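PDB 2XGU: relik capsid n-terminal domain from Oryctolagus cuniculus, which probably contributes to the outer surface of the mature lentiviral capsid lattice as the N-terminal domain of the capsid protein. Local coordinates for residues Asn46-Met54 and Ile102-Ala113. Sequence-based numbering, arbitrary orientation.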
# COMPACT_ATOMS: atom_id res chain seq x y z
N ASN A 46 12.18 9.67 4.02
CA ASN A 46 12.83 10.92 3.62
C ASN A 46 13.56 10.84 2.28
O ASN A 46 14.26 11.78 1.89
CB ASN A 46 13.76 11.42 4.72
CG ASN A 46 13.05 11.60 6.05
OD1 ASN A 46 11.86 11.91 6.09
ND2 ASN A 46 13.77 11.40 7.14
N PHE A 47 13.40 9.74 1.56
CA PHE A 47 13.95 9.65 0.20
C PHE A 47 13.20 10.59 -0.74
O PHE A 47 11.98 10.75 -0.62
CB PHE A 47 13.80 8.23 -0.36
CG PHE A 47 14.94 7.30 -0.04
CD1 PHE A 47 15.73 7.49 1.08
CD2 PHE A 47 15.22 6.24 -0.89
CE1 PHE A 47 16.79 6.61 1.36
CE2 PHE A 47 16.28 5.38 -0.63
CZ PHE A 47 17.05 5.57 0.50
N THR A 48 13.90 11.16 -1.71
CA THR A 48 13.20 11.84 -2.80
C THR A 48 12.74 10.81 -3.83
O THR A 48 13.10 9.63 -3.76
CB THR A 48 14.13 12.84 -3.52
OG1 THR A 48 15.10 12.11 -4.30
CG2 THR A 48 14.84 13.74 -2.53
N SER A 49 11.93 11.24 -4.80
CA SER A 49 11.49 10.33 -5.84
C SER A 49 12.69 9.84 -6.67
O SER A 49 12.71 8.69 -7.12
CB SER A 49 10.41 11.00 -6.70
OG SER A 49 9.33 11.39 -5.87
N VAL A 50 13.68 10.70 -6.87
CA VAL A 50 14.89 10.30 -7.58
C VAL A 50 15.67 9.21 -6.81
O VAL A 50 16.15 8.24 -7.41
CB VAL A 50 15.80 11.51 -7.87
CG1 VAL A 50 17.15 11.06 -8.42
CG2 VAL A 50 15.11 12.46 -8.86
N ASP A 51 15.79 9.36 -5.50
CA ASP A 51 16.39 8.34 -4.65
C ASP A 51 15.66 7.00 -4.78
O ASP A 51 16.28 5.94 -4.84
CB ASP A 51 16.32 8.76 -3.18
CG ASP A 51 17.14 10.00 -2.85
OD1 ASP A 51 18.14 10.28 -3.53
OD2 ASP A 51 16.79 10.70 -1.86
N ILE A 52 14.32 7.04 -4.75
CA ILE A 52 13.53 5.83 -4.82
C ILE A 52 13.76 5.12 -6.15
O ILE A 52 13.93 3.91 -6.20
CB ILE A 52 12.05 6.15 -4.62
CG1 ILE A 52 11.80 6.51 -3.15
CG2 ILE A 52 11.17 4.95 -5.05
CD1 ILE A 52 10.45 7.16 -2.89
N ASN A 53 13.75 5.88 -7.24
CA ASN A 53 13.94 5.30 -8.56
C ASN A 53 15.34 4.74 -8.70
O ASN A 53 15.54 3.74 -9.37
CB ASN A 53 13.63 6.32 -9.64
CG ASN A 53 12.15 6.66 -9.68
OD1 ASN A 53 11.33 5.84 -9.25
ND2 ASN A 53 11.81 7.84 -10.16
N MET A 54 16.30 5.38 -8.04
CA MET A 54 17.67 4.91 -8.07
C MET A 54 17.72 3.49 -7.51
O MET A 54 18.32 2.58 -8.12
CB MET A 54 18.52 5.86 -7.22
CG MET A 54 19.83 6.25 -7.81
SD MET A 54 20.84 4.79 -7.86
CE MET A 54 20.53 4.10 -6.26
N ILE A 102 5.34 13.67 -9.53
CA ILE A 102 5.33 12.90 -8.30
C ILE A 102 6.34 11.74 -8.36
O ILE A 102 7.05 11.48 -7.38
CB ILE A 102 3.90 12.42 -7.95
CG1 ILE A 102 3.04 13.62 -7.54
CG2 ILE A 102 3.91 11.37 -6.85
CD1 ILE A 102 1.55 13.36 -7.68
N ARG A 103 6.45 11.10 -9.53
CA ARG A 103 7.38 9.98 -9.75
C ARG A 103 8.83 10.42 -10.01
O ARG A 103 9.70 9.57 -10.22
CB ARG A 103 6.89 9.14 -10.93
CG ARG A 103 5.55 8.44 -10.74
CD ARG A 103 4.98 7.90 -12.06
NE ARG A 103 5.76 6.79 -12.58
CZ ARG A 103 5.59 6.24 -13.77
NH1 ARG A 103 4.65 6.72 -14.59
NH2 ARG A 103 6.34 5.23 -14.15
N GLY A 104 9.07 11.72 -10.02
CA GLY A 104 10.41 12.27 -10.23
C GLY A 104 10.93 12.23 -11.66
O GLY A 104 12.14 12.32 -11.89
N ILE A 105 10.04 12.09 -12.62
CA ILE A 105 10.44 11.99 -14.02
C ILE A 105 10.92 13.33 -14.56
O ILE A 105 10.21 14.33 -14.50
CB ILE A 105 9.29 11.46 -14.87
CG1 ILE A 105 8.93 10.04 -14.42
CG2 ILE A 105 9.67 11.47 -16.36
CD1 ILE A 105 7.71 9.46 -15.10
N GLY A 106 12.15 13.35 -15.06
CA GLY A 106 12.74 14.56 -15.59
C GLY A 106 13.24 15.53 -14.54
O GLY A 106 13.53 16.69 -14.85
N LEU A 107 13.34 15.07 -13.29
CA LEU A 107 13.84 15.93 -12.23
C LEU A 107 15.32 15.67 -11.96
O LEU A 107 15.76 14.52 -11.97
CB LEU A 107 13.05 15.72 -10.93
CG LEU A 107 11.54 15.96 -10.97
CD1 LEU A 107 10.97 15.82 -9.56
CD2 LEU A 107 11.23 17.34 -11.56
N SER A 108 16.08 16.73 -11.72
CA SER A 108 17.44 16.58 -11.24
C SER A 108 17.36 16.16 -9.78
O SER A 108 16.32 16.37 -9.14
CB SER A 108 18.22 17.89 -11.37
OG SER A 108 17.78 18.87 -10.45
N PRO A 109 18.43 15.56 -9.24
CA PRO A 109 18.38 15.19 -7.82
C PRO A 109 18.14 16.41 -6.93
O PRO A 109 17.39 16.31 -5.96
CB PRO A 109 19.78 14.62 -7.56
CG PRO A 109 20.21 14.09 -8.90
CD PRO A 109 19.62 15.02 -9.91
N GLU A 110 18.77 17.54 -7.26
CA GLU A 110 18.58 18.78 -6.52
C GLU A 110 17.13 19.24 -6.60
O GLU A 110 16.52 19.59 -5.59
CB GLU A 110 19.50 19.87 -7.08
CG GLU A 110 20.99 19.59 -6.91
CD GLU A 110 21.52 18.48 -7.81
OE1 GLU A 110 20.92 18.22 -8.88
OE2 GLU A 110 22.54 17.86 -7.44
N GLU A 111 16.57 19.25 -7.81
CA GLU A 111 15.18 19.65 -7.99
C GLU A 111 14.24 18.80 -7.15
O GLU A 111 13.36 19.33 -6.46
CB GLU A 111 14.76 19.55 -9.45
CG GLU A 111 15.20 20.72 -10.30
CD GLU A 111 14.92 20.50 -11.77
OE1 GLU A 111 14.77 21.50 -12.51
OE2 GLU A 111 14.86 19.32 -12.19
N ALA A 112 14.44 17.48 -7.20
CA ALA A 112 13.57 16.54 -6.49
C ALA A 112 13.66 16.69 -4.97
O ALA A 112 12.76 16.24 -4.25
CB ALA A 112 13.92 15.11 -6.91
N ALA A 113 14.72 17.32 -4.49
CA ALA A 113 14.92 17.49 -3.05
C ALA A 113 14.35 18.82 -2.55
O ALA A 113 14.40 19.11 -1.35
CB ALA A 113 16.41 17.38 -2.73
O HOH W 1 16.96 13.69 -5.32
O HOH W 2 11.13 14.02 -5.12
O HOH W 3 13.52 9.95 -11.19
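Val50 points its CG2 methyl at the CB of Ala112, and the two carbons meet at 3.5 Å, a snug methyl-to-methyl contact. A chi1 of 172° puts CG1 anti to the backbone N and turns CG2 toward Ala112 and Leu107 O, while CG1 reaches the ring of Pro109 at CG. One turn further along the helix, Asn53 directs its amide NH2 to the C-terminal end of helix 99-102: ND2 donates to Arg103 O at 2.7 Å, close to the carbonyl axis, and Arg103 O lies nearly in the Asn53 amide plane. Tyr124 OH of helix 118-134 bonds OD1, fixing the other end of that amide. In the conformer given, Ser49 OG donates to Ile102 O at 2.7 Å, tilted 22° from the carbonyl plane, and the Ser49 CB packs against the Arg103-Gly104 peptide; the positive phi of Gly104 closes a Schellman motif. In this mostly helical capsid domain the start of helix 49-57 thus sits against the exit of helix 99-102 and the short, weakly bonded helix 109-112. Both helix starts carry capping boxes, Thr48 with Asp51 and Ser108 with Glu111. The CG2 methyl of Thr48 lies against Ala112 O and Ala113 CA, whereas water 1 joins its OG1 to Pro109 O.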